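Abietadiene synthase, chloroplastic (Abies grandis, PDB 3S9V) is a chloroplast enzyme of the terpene synthase family, largely helical, that joins an N-terminal terpene synthase domain to a metal-binding terpene synthase domain. Local coordinates at residues A[337-342]-A[381-386]; A[365-370]-A[415-420]; A[372-377]-A[422-427]; A[376-381]-A[730-735]; A[428-433]-A[747-752]. All coordinates share one frame; numbering follows the deposited sequence.

Contact 1: residues A[337-342]-A[381-386]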
# COMPACT_ATOMS: atom_id res chain seq x y z
N VAL A 337 15.12 -8.44 3.10
CA VAL A 337 14.89 -7.58 4.24
C VAL A 337 14.17 -8.41 5.30
O VAL A 337 13.42 -9.32 4.99
CB VAL A 337 14.03 -6.37 3.86
CG1 VAL A 337 14.84 -5.44 2.95
CG2 VAL A 337 12.76 -6.82 3.16
N SER A 338 14.41 -8.08 6.57
CA SER A 338 13.79 -8.81 7.67
C SER A 338 12.77 -7.97 8.40
O SER A 338 12.88 -6.75 8.47
CB SER A 338 14.87 -9.25 8.66
OG SER A 338 14.28 -9.70 9.88
N SER A 339 11.76 -8.64 8.96
CA SER A 339 10.74 -7.94 9.72
C SER A 339 11.32 -7.55 11.09
O SER A 339 10.66 -6.85 11.86
CB SER A 339 9.50 -8.82 9.90
OG SER A 339 9.85 -10.03 10.55
N ASP A 340 12.54 -7.99 11.38
CA ASP A 340 13.17 -7.64 12.65
C ASP A 340 13.33 -6.12 12.78
O ASP A 340 13.49 -5.61 13.89
CB ASP A 340 14.57 -8.27 12.79
CG ASP A 340 14.52 -9.77 12.92
OD1 ASP A 340 13.57 -10.30 13.52
OD2 ASP A 340 15.46 -10.43 12.42
N VAL A 341 13.31 -5.42 11.65
CA VAL A 341 13.44 -3.96 11.66
C VAL A 341 12.35 -3.30 12.50
O VAL A 341 12.57 -2.25 13.10
CB VAL A 341 13.38 -3.34 10.22
CG1 VAL A 341 14.59 -3.75 9.42
CG2 VAL A 341 12.11 -3.78 9.52
N LEU A 342 11.18 -3.93 12.56
CA LEU A 342 10.07 -3.38 13.34
C LEU A 342 10.25 -3.48 14.85
O LEU A 342 9.61 -2.75 15.61
CB LEU A 342 8.76 -4.08 12.95
CG LEU A 342 8.24 -3.90 11.53
CD1 LEU A 342 6.92 -4.63 11.40
CD2 LEU A 342 8.07 -2.42 11.19
N THR A 381 6.34 -13.38 14.46
CA THR A 381 5.51 -12.90 15.56
C THR A 381 5.34 -11.38 15.59
O THR A 381 4.26 -10.87 15.87
CB THR A 381 6.09 -13.37 16.91
OG1 THR A 381 6.08 -14.80 16.97
CG2 THR A 381 5.27 -12.82 18.07
N ILE A 382 6.42 -10.65 15.30
CA ILE A 382 6.36 -9.19 15.32
C ILE A 382 5.31 -8.63 14.35
O ILE A 382 4.63 -7.66 14.67
CB ILE A 382 7.75 -8.57 14.97
CG1 ILE A 382 7.74 -7.07 15.24
CG2 ILE A 382 8.09 -8.84 13.52
CD1 ILE A 382 7.63 -6.72 16.70
N MET A 383 5.17 -9.25 13.18
CA MET A 383 4.20 -8.80 12.18
C MET A 383 2.78 -9.01 12.68
O MET A 383 1.89 -8.22 12.37
CB MET A 383 4.42 -9.54 10.85
CG MET A 383 5.75 -9.24 10.16
SD MET A 383 5.88 -7.57 9.45
CE MET A 383 5.56 -7.92 7.74
N GLU A 384 2.56 -10.09 13.43
CA GLU A 384 1.25 -10.39 13.98
C GLU A 384 0.92 -9.32 15.03
O GLU A 384 -0.20 -8.81 15.07
CB GLU A 384 1.26 -11.76 14.64
CG GLU A 384 -0.10 -12.29 15.05
CD GLU A 384 0.01 -13.59 15.85
OE1 GLU A 384 0.78 -14.49 15.43
OE2 GLU A 384 -0.68 -13.71 16.89
N GLU A 385 1.89 -9.00 15.87
CA GLU A 385 1.69 -7.98 16.90
C GLU A 385 1.42 -6.62 16.24
O GLU A 385 0.59 -5.86 16.72
CB GLU A 385 2.92 -7.86 17.80
CG GLU A 385 3.38 -9.18 18.41
CD GLU A 385 4.54 -9.01 19.38
OE1 GLU A 385 5.58 -8.43 18.99
OE2 GLU A 385 4.42 -9.47 20.53
N ALA A 386 2.13 -6.33 15.15
CA ALA A 386 1.95 -5.06 14.45
C ALA A 386 0.54 -5.00 13.89
O ALA A 386 -0.12 -3.97 13.96
CB ALA A 386 2.97 -4.90 13.31
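Leu342 and Met383 carry the centre of this contact, their side chains crossing at about a right angle, so that each meets the other at one point. One branch of Leu342, its CD1 methyl, lies 3.7 Å from Met383 SD and also reaches the CB of Ala386, one turn along the helix from Ile382. The leucine can do this because its CG stands opposite the carbonyl carbon (chi1 -64°), while Met383 is bent at chi2 and chi3, which brings the soft, polarisable sulfur round against the methyl. Behind these tips, Leu342 CB rests on Ile382 CG1 at 3.9 Å.

Ser339 handles the other end. Its CB touches Met383 CG at 3.8 Å, and its hydroxyl OG lies 3.7 Å from the CG2 branch of Ile382, a methyl placed between its own backbone N and carbonyl carbon. A small residue suits this spot, since a short side chain lets the loop come close to the helix; its OG also makes a weak hydrogen bond to Glu380, just before the helix. The loop is shaped locally by an ST turn, in which Ser338 OG accepts from Asp340 N at 2.9 Å.

All five touching residues are buried, within the N-terminal terpene synthase domain. Residues 337-342 lie in the loop between helices 320-332 and 363-373, with Val337 and Val341 packed on helix 320-332, while Met383 and Ala386 of helix 381-397 also pack on helix 363-373.

Contact 2: residues A[365-370]-A[415-420]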
# COMPACT_ATOMS: atom_id res chain seq x y z
N ASP A 365 0.91 6.87 9.77
CA ASP A 365 1.94 5.86 10.00
C ASP A 365 1.40 4.49 10.45
O ASP A 365 1.90 3.46 10.01
CB ASP A 365 3.01 6.36 10.97
CG ASP A 365 2.43 7.00 12.21
OD1 ASP A 365 1.75 8.05 12.08
OD2 ASP A 365 2.66 6.46 13.32
N MET A 366 0.39 4.47 11.32
CA MET A 366 -0.15 3.18 11.75
C MET A 366 -0.73 2.49 10.53
O MET A 366 -0.71 1.27 10.43
CB MET A 366 -1.23 3.32 12.84
CG MET A 366 -0.71 3.68 14.25
SD MET A 366 0.52 2.53 14.96
CE MET A 366 2.02 3.24 14.33
N LEU A 367 -1.24 3.29 9.59
CA LEU A 367 -1.81 2.72 8.37
C LEU A 367 -0.75 2.01 7.53
O LEU A 367 -0.96 0.88 7.08
CB LEU A 367 -2.50 3.79 7.52
CG LEU A 367 -2.94 3.27 6.15
CD1 LEU A 367 -3.83 2.05 6.32
CD2 LEU A 367 -3.66 4.36 5.37
N ASN A 368 0.39 2.67 7.29
CA ASN A 368 1.43 2.03 6.50
C ASN A 368 2.00 0.81 7.22
O ASN A 368 2.42 -0.16 6.58
CB ASN A 368 2.53 3.03 6.15
CG ASN A 368 2.06 4.08 5.16
OD1 ASN A 368 1.39 3.76 4.17
ND2 ASN A 368 2.40 5.35 5.41
N VAL A 369 1.99 0.86 8.55
CA VAL A 369 2.47 -0.26 9.35
C VAL A 369 1.47 -1.40 9.19
O VAL A 369 1.86 -2.57 9.11
CB VAL A 369 2.59 0.12 10.85
CG1 VAL A 369 2.83 -1.12 11.70
CG2 VAL A 369 3.73 1.11 11.06
N ASN A 370 0.18 -1.08 9.14
CA ASN A 370 -0.86 -2.11 8.99
C ASN A 370 -0.76 -2.82 7.64
O ASN A 370 -0.86 -4.05 7.57
CB ASN A 370 -2.26 -1.50 9.16
CG ASN A 370 -3.37 -2.51 8.93
OD1 ASN A 370 -3.78 -2.76 7.80
ND2 ASN A 370 -3.85 -3.12 10.01
N GLY A 415 -10.81 7.24 3.97
CA GLY A 415 -11.09 6.33 2.87
C GLY A 415 -10.00 5.29 2.72
O GLY A 415 -10.28 4.13 2.41
N GLU A 416 -8.75 5.70 2.92
CA GLU A 416 -7.64 4.76 2.80
C GLU A 416 -7.67 3.77 3.95
O GLU A 416 -7.36 2.59 3.77
CB GLU A 416 -6.30 5.51 2.81
CG GLU A 416 -6.03 6.30 1.55
CD GLU A 416 -4.68 7.01 1.60
OE1 GLU A 416 -3.65 6.33 1.84
OE2 GLU A 416 -4.64 8.24 1.40
N VAL A 417 -8.04 4.24 5.12
CA VAL A 417 -8.13 3.36 6.28
C VAL A 417 -9.26 2.36 6.06
O VAL A 417 -9.05 1.15 6.09
CB VAL A 417 -8.39 4.17 7.56
CG1 VAL A 417 -8.63 3.23 8.74
CG2 VAL A 417 -7.19 5.07 7.84
N GLU A 418 -10.47 2.87 5.81
CA GLU A 418 -11.61 2.00 5.60
C GLU A 418 -11.31 0.90 4.59
O GLU A 418 -11.69 -0.25 4.79
CB GLU A 418 -12.83 2.81 5.15
CG GLU A 418 -13.58 3.46 6.30
CD GLU A 418 -14.81 4.22 5.83
OE1 GLU A 418 -15.58 4.71 6.69
OE2 GLU A 418 -15.01 4.32 4.60
N TYR A 419 -10.63 1.25 3.50
CA TYR A 419 -10.30 0.25 2.48
C TYR A 419 -9.31 -0.77 3.03
O TYR A 419 -9.53 -1.98 2.94
CB TYR A 419 -9.70 0.90 1.24
CG TYR A 419 -9.39 -0.13 0.17
CD1 TYR A 419 -10.41 -0.65 -0.63
CD2 TYR A 419 -8.10 -0.64 0.02
CE1 TYR A 419 -10.15 -1.68 -1.55
CE2 TYR A 419 -7.84 -1.67 -0.89
CZ TYR A 419 -8.86 -2.18 -1.67
OH TYR A 419 -8.61 -3.21 -2.55
N ALA A 420 -8.22 -0.28 3.61
CA ALA A 420 -7.19 -1.14 4.17
C ALA A 420 -7.70 -2.10 5.23
O ALA A 420 -7.24 -3.23 5.32
CB ALA A 420 -6.06 -0.29 4.75
O HOH W 1 -4.44 -3.27 5.22
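The two flat groups of this contact, the carboxylate of Glu416 and the amide of Asn370, meet other kinds of partner and do not stack on each other: the CD2 methyl of Leu367 comes within 4.0 Å of Glu416 OE1, while the amide oxygen of Asn370 takes a water. Helices 363-373 and 413-422 run side by side in nearly the same direction, their short segments 26° apart with axes 10.7 Å from one another. They are separated in sequence by helix 381-397, consistent with two helices of one layer in the alpha/alpha barrel expected of a terpene synthase N-terminal domain.

At this rather wide spacing a single branched residue does most of the bridging. Leu367, with CG opposite its backbone N (chi1 172°), extends across the gap and splits into two methyls. CD1 settles on Ala420 CB at 3.6 Å, where a small side chain admits the branch, and CD2 lies on Glu416 CB at 3.9 Å and more loosely on Val417 CG2. Leucine suits the place because its fork spans a full turn of the opposite helix. The carboxylate of Glu416 forms a salt bridge with Arg282, which probably offsets its buried charge, and Asn370 ND2 is hydrogen-bonded to Thr390 of helix 381-397.

Nearer the C-terminal ends, water 1 links the helices, donating to Asn370 OD1 at 2.7 Å and to the backbone oxygen Ala420 O at 2.8 Å.

Contact 3: residues A[372-377]-A[422-427]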
# COMPACT_ATOMS: atom_id res chain seq x y z
N CYS A 372 1.86 -3.17 5.88
CA CYS A 372 3.07 -3.98 5.98
C CYS A 372 2.87 -5.28 6.78
O CYS A 372 3.33 -6.34 6.37
CB CYS A 372 4.19 -3.14 6.60
SG CYS A 372 5.71 -4.05 7.00
N SER A 373 2.17 -5.20 7.90
CA SER A 373 1.96 -6.37 8.75
C SER A 373 1.25 -7.56 8.11
O SER A 373 1.36 -8.68 8.60
CB SER A 373 1.21 -5.99 10.03
OG SER A 373 -0.15 -5.68 9.73
N HIS A 374 0.53 -7.31 7.03
CA HIS A 374 -0.19 -8.39 6.36
C HIS A 374 0.69 -9.23 5.44
O HIS A 374 0.37 -10.38 5.15
CB HIS A 374 -1.38 -7.84 5.57
CG HIS A 374 -2.54 -7.44 6.42
ND1 HIS A 374 -3.45 -8.36 6.91
CD2 HIS A 374 -2.92 -6.24 6.92
CE1 HIS A 374 -4.33 -7.74 7.68
NE2 HIS A 374 -4.03 -6.45 7.70
N VAL A 375 1.81 -8.66 4.98
CA VAL A 375 2.69 -9.39 4.08
C VAL A 375 3.76 -10.08 4.91
O VAL A 375 4.95 -9.80 4.81
CB VAL A 375 3.34 -8.43 3.05
CG1 VAL A 375 4.02 -9.23 1.96
CG2 VAL A 375 2.28 -7.53 2.44
N SER A 376 3.30 -11.02 5.74
CA SER A 376 4.16 -11.75 6.63
C SER A 376 4.40 -13.20 6.24
O SER A 376 3.62 -13.79 5.47
CB SER A 376 3.55 -11.73 8.03
OG SER A 376 2.27 -12.34 7.99
N PHE A 377 5.46 -13.75 6.80
CA PHE A 377 5.86 -15.13 6.58
C PHE A 377 5.60 -15.89 7.87
O PHE A 377 5.47 -15.29 8.94
CB PHE A 377 7.35 -15.21 6.23
CG PHE A 377 7.71 -14.48 4.98
CD1 PHE A 377 6.74 -14.16 4.03
CD2 PHE A 377 9.03 -14.12 4.73
CE1 PHE A 377 7.09 -13.51 2.85
CE2 PHE A 377 9.39 -13.47 3.55
CZ PHE A 377 8.40 -13.16 2.61
N LYS A 422 -11.02 -3.16 5.60
CA LYS A 422 -12.01 -4.09 5.06
C LYS A 422 -11.42 -4.98 3.97
O LYS A 422 -11.79 -6.15 3.86
CB LYS A 422 -13.22 -3.32 4.53
CG LYS A 422 -14.41 -4.20 4.21
CD LYS A 422 -15.60 -3.36 3.75
CE LYS A 422 -16.81 -4.22 3.46
NZ LYS A 422 -17.96 -3.39 3.00
N TYR A 423 -10.50 -4.44 3.18
CA TYR A 423 -9.87 -5.21 2.11
C TYR A 423 -8.35 -5.32 2.26
O TYR A 423 -7.59 -4.72 1.48
CB TYR A 423 -10.22 -4.59 0.75
CG TYR A 423 -11.70 -4.56 0.48
CD1 TYR A 423 -12.43 -5.74 0.30
CD2 TYR A 423 -12.40 -3.35 0.44
CE1 TYR A 423 -13.81 -5.72 0.10
CE2 TYR A 423 -13.78 -3.31 0.24
CZ TYR A 423 -14.48 -4.50 0.07
OH TYR A 423 -15.84 -4.48 -0.11
N PRO A 424 -7.89 -6.07 3.28
CA PRO A 424 -6.46 -6.27 3.55
C PRO A 424 -5.79 -7.00 2.40
O PRO A 424 -6.44 -7.42 1.45
CB PRO A 424 -6.46 -7.13 4.82
CG PRO A 424 -7.76 -6.85 5.45
CD PRO A 424 -8.71 -6.76 4.29
N TRP A 425 -4.48 -7.15 2.53
CA TRP A 425 -3.62 -7.84 1.56
C TRP A 425 -4.28 -9.03 0.84
O TRP A 425 -4.48 -9.01 -0.38
CB TRP A 425 -2.36 -8.30 2.31
CG TRP A 425 -1.38 -9.12 1.54
CD1 TRP A 425 -0.92 -10.36 1.87
CD2 TRP A 425 -0.68 -8.74 0.35
NE1 TRP A 425 0.03 -10.77 0.96
CE2 TRP A 425 0.20 -9.80 0.02
CE3 TRP A 425 -0.70 -7.60 -0.47
CZ2 TRP A 425 1.04 -9.75 -1.09
CZ3 TRP A 425 0.14 -7.55 -1.57
CH2 TRP A 425 1.00 -8.63 -1.87
N HIS A 426 -4.63 -10.05 1.60
CA HIS A 426 -5.22 -11.25 1.01
C HIS A 426 -6.61 -11.12 0.40
O HIS A 426 -7.14 -12.10 -0.11
CB HIS A 426 -5.23 -12.37 2.06
CG HIS A 426 -3.86 -12.79 2.48
ND1 HIS A 426 -3.54 -13.10 3.79
CD2 HIS A 426 -2.72 -12.97 1.77
CE1 HIS A 426 -2.26 -13.44 3.86
NE2 HIS A 426 -1.74 -13.37 2.65
N LYS A 427 -7.18 -9.92 0.43
CA LYS A 427 -8.52 -9.69 -0.12
C LYS A 427 -8.53 -8.50 -1.07
O LYS A 427 -9.58 -8.12 -1.57
CB LYS A 427 -9.53 -9.40 1.00
CG LYS A 427 -9.69 -10.49 2.03
CD LYS A 427 -10.76 -10.08 3.02
CE LYS A 427 -10.86 -11.06 4.16
NZ LYS A 427 -11.94 -10.66 5.12
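An inverse gamma turn centred on Val375, at the end of helix 363-373, packs through His374 and Val375 against Pro424 and Trp425 of the connection between helices 413-422 and 430-440. Each side supplies one ring and one aliphatic group. Over the His374 imidazole sits Pro424 CB, 3.8 Å from the ring centroid and 17° off the normal, a CH-pi contact displaced toward the CE1 end of the ring, where the nearest atoms, CB and CE1, are 3.6 Å apart. In the reverse sense, Val375 CG2 lies over a face of the Trp425 indole, 3.9 Å from the centroid of its five-membered ring.

Such pairing suits the loops that link helices of the terpene synthase N-terminal part in this largely helical protein: the flat imidazole takes the rigid proline and the broad indole takes a valine methyl. His374 and Trp425 also meet through their CB atoms at 3.4 Å. The indole swings toward Val375 because its CG is opposite the backbone N (chi1 176°).

Polar atoms find partners elsewhere. Trp425 NE1 and His426 NE2 are both hydrogen-bonded to Asn731 OD1 of helix 712-736, while Val375 O accepts from Arg331.

Contact 4: residues A[376-381]-A[730-735]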
# COMPACT_ATOMS: atom_id res chain seq x y z
N SER A 376 3.30 -11.02 5.74
CA SER A 376 4.16 -11.75 6.63
C SER A 376 4.40 -13.20 6.24
O SER A 376 3.62 -13.79 5.47
CB SER A 376 3.55 -11.73 8.03
OG SER A 376 2.27 -12.34 7.99
N PHE A 377 5.46 -13.75 6.80
CA PHE A 377 5.86 -15.13 6.58
C PHE A 377 5.60 -15.89 7.87
O PHE A 377 5.47 -15.29 8.94
CB PHE A 377 7.35 -15.21 6.23
CG PHE A 377 7.71 -14.48 4.98
CD1 PHE A 377 6.74 -14.16 4.03
CD2 PHE A 377 9.03 -14.12 4.73
CE1 PHE A 377 7.09 -13.51 2.85
CE2 PHE A 377 9.39 -13.47 3.55
CZ PHE A 377 8.40 -13.16 2.61
N PRO A 378 5.53 -17.22 7.79
CA PRO A 378 5.29 -18.00 9.00
C PRO A 378 6.36 -17.75 10.05
O PRO A 378 7.54 -17.64 9.72
CB PRO A 378 5.28 -19.44 8.50
CG PRO A 378 6.16 -19.39 7.27
CD PRO A 378 5.73 -18.10 6.62
N GLY A 379 5.93 -17.64 11.30
CA GLY A 379 6.87 -17.42 12.38
C GLY A 379 7.28 -15.98 12.66
O GLY A 379 8.11 -15.74 13.53
N GLU A 380 6.74 -15.02 11.93
CA GLU A 380 7.11 -13.63 12.18
C GLU A 380 6.14 -13.01 13.19
O GLU A 380 5.25 -12.24 12.84
CB GLU A 380 7.12 -12.84 10.88
CG GLU A 380 8.09 -13.42 9.86
CD GLU A 380 8.35 -12.52 8.67
OE1 GLU A 380 7.38 -11.98 8.09
OE2 GLU A 380 9.53 -12.35 8.31
N THR A 381 6.34 -13.38 14.46
CA THR A 381 5.51 -12.90 15.56
C THR A 381 5.34 -11.38 15.59
O THR A 381 4.26 -10.87 15.87
CB THR A 381 6.09 -13.37 16.91
OG1 THR A 381 6.08 -14.80 16.97
CG2 THR A 381 5.27 -12.82 18.07
N LEU A 730 1.65 -19.14 1.97
CA LEU A 730 1.44 -18.78 0.57
C LEU A 730 2.15 -17.46 0.25
O LEU A 730 2.65 -17.27 -0.86
CB LEU A 730 -0.06 -18.65 0.27
CG LEU A 730 -0.44 -18.43 -1.19
CD1 LEU A 730 0.09 -19.59 -2.03
CD2 LEU A 730 -1.94 -18.31 -1.33
N ASN A 731 2.22 -16.54 1.22
CA ASN A 731 2.92 -15.28 0.99
C ASN A 731 4.38 -15.58 0.70
O ASN A 731 4.95 -15.08 -0.26
CB ASN A 731 2.88 -14.36 2.22
CG ASN A 731 1.58 -13.63 2.38
OD1 ASN A 731 0.91 -13.29 1.39
ND2 ASN A 731 1.21 -13.35 3.62
N ARG A 732 4.99 -16.40 1.56
CA ARG A 732 6.40 -16.71 1.39
C ARG A 732 6.66 -17.34 0.04
O ARG A 732 7.68 -17.05 -0.58
CB ARG A 732 6.90 -17.64 2.50
CG ARG A 732 8.43 -17.77 2.53
CD ARG A 732 8.91 -18.54 3.74
NE ARG A 732 8.26 -19.85 3.85
CZ ARG A 732 8.37 -20.66 4.89
NH1 ARG A 732 7.74 -21.83 4.89
NH2 ARG A 732 9.12 -20.32 5.93
N GLU A 733 5.76 -18.20 -0.41
CA GLU A 733 5.93 -18.84 -1.71
C GLU A 733 5.86 -17.78 -2.81
O GLU A 733 6.73 -17.70 -3.67
CB GLU A 733 4.86 -19.90 -1.95
CG GLU A 733 4.84 -21.03 -0.94
CD GLU A 733 6.11 -21.85 -0.97
OE1 GLU A 733 6.46 -22.35 -2.06
OE2 GLU A 733 6.74 -21.99 0.09
N PHE A 734 4.81 -16.96 -2.76
CA PHE A 734 4.59 -15.91 -3.74
C PHE A 734 5.79 -14.98 -3.83
O PHE A 734 6.17 -14.53 -4.92
CB PHE A 734 3.35 -15.10 -3.37
CG PHE A 734 3.13 -13.88 -4.24
CD1 PHE A 734 2.80 -14.02 -5.59
CD2 PHE A 734 3.24 -12.60 -3.70
CE1 PHE A 734 2.59 -12.89 -6.39
CE2 PHE A 734 3.02 -11.47 -4.50
CZ PHE A 734 2.70 -11.61 -5.84
N VAL A 735 6.39 -14.69 -2.69
CA VAL A 735 7.53 -13.78 -2.66
C VAL A 735 8.88 -14.41 -2.92
O VAL A 735 9.65 -13.89 -3.72
CB VAL A 735 7.60 -13.03 -1.30
CG1 VAL A 735 8.89 -12.24 -1.22
CG2 VAL A 735 6.42 -12.08 -1.17
O HOH W 2 9.47 -17.83 7.07
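Residues 377 to 380 form a type II beta turn, closed by Glu380 N bonding to Phe377 O, and this turn leans on residues 730-735 of helix 712-736 with the CA atoms of Phe377 and Arg732 5.5 Å apart. Just ahead of it, Asn731 ND2 donates to Ser376 O at 3.1 Å, on a lone pair in the carbonyl plane and close to the plane of its own amide. Asparagine suits the site because one amide both donates here and accepts through OD1, from Trp425 among others.

The Phe377 ring presents one face to Arg732, whose CG sits over the ring centre in a CH-pi contact, 4.2 Å from the centroid, while Val735 CG1 meets the ring at its edge, 4.0 Å from CZ. Arg732 then bends at chi3 (54°), which brings its guanidinium over Pro378, whose CG lies 3.4 Å from NH2 and over one face of the group. Water 2 accepts from Arg732 NH2 and donates to Pro378 O. Glu380 OE1 takes Phe377 N at 2.9 Å from above the carboxylate plane and also pairs with Arg331.

Proline followed by glycine at the two central positions, Gly379 with phi 85°, is the classic sequence of a type II turn, here leading into helix 381-397.

Contact 5: residues A[428-433]-A[747-752]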
# COMPACT_ATOMS: atom_id res chain seq x y z
N SER A 428 -7.36 -7.92 -1.30
CA SER A 428 -7.27 -6.76 -2.17
C SER A 428 -6.79 -7.09 -3.59
O SER A 428 -5.63 -7.45 -3.80
CB SER A 428 -6.33 -5.73 -1.53
OG SER A 428 -6.24 -4.57 -2.33
N MET A 429 -7.70 -6.98 -4.55
CA MET A 429 -7.37 -7.25 -5.95
C MET A 429 -6.86 -5.94 -6.56
O MET A 429 -7.41 -4.87 -6.29
CB MET A 429 -8.60 -7.74 -6.72
CG MET A 429 -9.45 -8.79 -5.98
SD MET A 429 -8.51 -10.23 -5.39
CE MET A 429 -7.73 -10.74 -6.93
N PRO A 430 -5.81 -6.00 -7.38
CA PRO A 430 -5.20 -4.83 -8.03
C PRO A 430 -6.14 -3.75 -8.59
O PRO A 430 -5.96 -2.57 -8.28
CB PRO A 430 -4.34 -5.46 -9.13
CG PRO A 430 -3.89 -6.74 -8.49
CD PRO A 430 -5.17 -7.25 -7.85
N ARG A 431 -7.12 -4.13 -9.40
CA ARG A 431 -8.03 -3.13 -9.96
C ARG A 431 -8.87 -2.45 -8.89
O ARG A 431 -9.06 -1.24 -8.92
CB ARG A 431 -8.94 -3.76 -11.02
CG ARG A 431 -8.24 -4.19 -12.29
CD ARG A 431 -7.78 -3.00 -13.15
NE ARG A 431 -6.49 -2.48 -12.72
CZ ARG A 431 -5.90 -1.42 -13.26
NH1 ARG A 431 -6.48 -0.75 -14.26
NH2 ARG A 431 -4.71 -1.03 -12.82
N LEU A 432 -9.37 -3.23 -7.93
CA LEU A 432 -10.19 -2.66 -6.87
C LEU A 432 -9.38 -1.70 -5.98
O LEU A 432 -9.88 -0.64 -5.58
CB LEU A 432 -10.82 -3.77 -6.03
CG LEU A 432 -11.77 -4.66 -6.85
CD1 LEU A 432 -12.35 -5.77 -5.97
CD2 LEU A 432 -12.89 -3.78 -7.41
N GLU A 433 -8.13 -2.07 -5.67
CA GLU A 433 -7.29 -1.21 -4.85
C GLU A 433 -6.93 0.03 -5.66
O GLU A 433 -6.94 1.15 -5.15
CB GLU A 433 -5.99 -1.91 -4.43
CG GLU A 433 -5.12 -1.04 -3.52
CD GLU A 433 -3.90 -1.76 -2.95
OE1 GLU A 433 -4.07 -2.86 -2.38
OE2 GLU A 433 -2.78 -1.22 -3.06
N VAL A 747 -1.30 -17.84 -9.65
CA VAL A 747 -1.51 -18.69 -8.49
C VAL A 747 -1.99 -17.91 -7.27
O VAL A 747 -3.02 -18.26 -6.68
CB VAL A 747 -0.21 -19.44 -8.12
CG1 VAL A 747 -0.44 -20.26 -6.85
CG2 VAL A 747 0.19 -20.35 -9.26
N PHE A 748 -1.27 -16.85 -6.92
CA PHE A 748 -1.59 -16.04 -5.74
C PHE A 748 -2.88 -15.22 -5.84
O PHE A 748 -3.63 -15.10 -4.87
CB PHE A 748 -0.41 -15.12 -5.43
CG PHE A 748 -0.48 -14.46 -4.09
CD1 PHE A 748 -0.28 -15.20 -2.93
CD2 PHE A 748 -0.77 -13.11 -3.97
CE1 PHE A 748 -0.36 -14.60 -1.68
CE2 PHE A 748 -0.85 -12.50 -2.72
CZ PHE A 748 -0.65 -13.25 -1.58
N GLU A 749 -3.14 -14.65 -7.01
CA GLU A 749 -4.34 -13.85 -7.21
C GLU A 749 -5.59 -14.71 -7.22
O GLU A 749 -6.66 -14.28 -6.79
CB GLU A 749 -4.25 -13.07 -8.52
CG GLU A 749 -3.13 -12.05 -8.57
CD GLU A 749 -3.21 -11.02 -7.46
OE1 GLU A 749 -4.33 -10.58 -7.14
OE2 GLU A 749 -2.16 -10.66 -6.90
N THR A 750 -5.47 -15.94 -7.72
CA THR A 750 -6.61 -16.83 -7.75
C THR A 750 -7.01 -17.12 -6.30
O THR A 750 -8.20 -17.15 -5.99
CB THR A 750 -6.29 -18.13 -8.53
OG1 THR A 750 -6.17 -17.84 -9.93
CG2 THR A 750 -7.40 -19.14 -8.35
N ALA A 751 -6.04 -17.30 -5.41
CA ALA A 751 -6.36 -17.55 -4.00
C ALA A 751 -7.05 -16.30 -3.41
O ALA A 751 -8.02 -16.41 -2.67
CB ALA A 751 -5.08 -17.88 -3.19
N ARG A 752 -6.54 -15.12 -3.76
CA ARG A 752 -7.11 -13.87 -3.27
C ARG A 752 -8.56 -13.69 -3.69
O ARG A 752 -9.40 -13.29 -2.89
CB ARG A 752 -6.30 -12.68 -3.76
CG ARG A 752 -4.84 -12.73 -3.34
CD ARG A 752 -4.05 -11.61 -3.99
NE ARG A 752 -3.98 -10.43 -3.15
CZ ARG A 752 -3.29 -9.34 -3.47
NH1 ARG A 752 -2.63 -9.28 -4.61
NH2 ARG A 752 -3.24 -8.32 -2.62
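Van der Waals contacts come chiefly from Met429, whose chain, bent at chi2 and chi3, turns back so that it slides past Glu749 and Arg752 in the opposite direction. Its SD lies 3.7 Å from Arg752 CB, and its terminal methyl CE is 3.4 Å from Glu749 OE1. Pro430 adds its CD at 3.5 Å from the same oxygen. An unbranched, flexible methionine can curl against Glu749 and Arg752; Phe514 of helix 504-514 also packs on it.

Residue 429 is the N-cap of helix 430-440, with Pro430 in the first turn, where its missing N-H costs no helical bond. This start faces helix 741-757, so the contact joins the start of helix 430-440 to one of the helices of the C-terminal part of this terpene synthase.

Among the polar contacts, Arg752 NH1 donates to Glu749 OE2 at 2.7 Å, in the guanidinium plane and on the syn lone pair, a salt bridge within one helix turn. The Ser428 O atom lies over a face of that guanidinium, 2.8 Å from Arg752 NH2, too steeply for a hydrogen bond; NH2 instead donates to Trp425 O. Ser428 OG donates to Glu433 OE1 at 2.8 Å and is hydrogen-bonded to Tyr419 OH.

How the contacts relate
Contacts 1 to 3 interlock along the chain, their segments alternating, and join helices and loops between residues 337 and 427; helix 363-373 serves both 2 and 3. Contacts 4 and 5 reach across more than 300 residues to the consecutive helices 712-736 and 741-757. Contact 3 sits at the hub, its centre about 11 Å from those of contacts 2, 4 and 5: it shares Ser376 and Phe377 with contact 4 and touches contact 5 directly. Contacts 1 and 5 are furthest apart, about 23 Å between centres. Contacts 4 and 5 bridge the two helical parts, with contact 3 between them, and probably contribute to their relative orientation; contacts 1 and 2 pack within the N-terminal part.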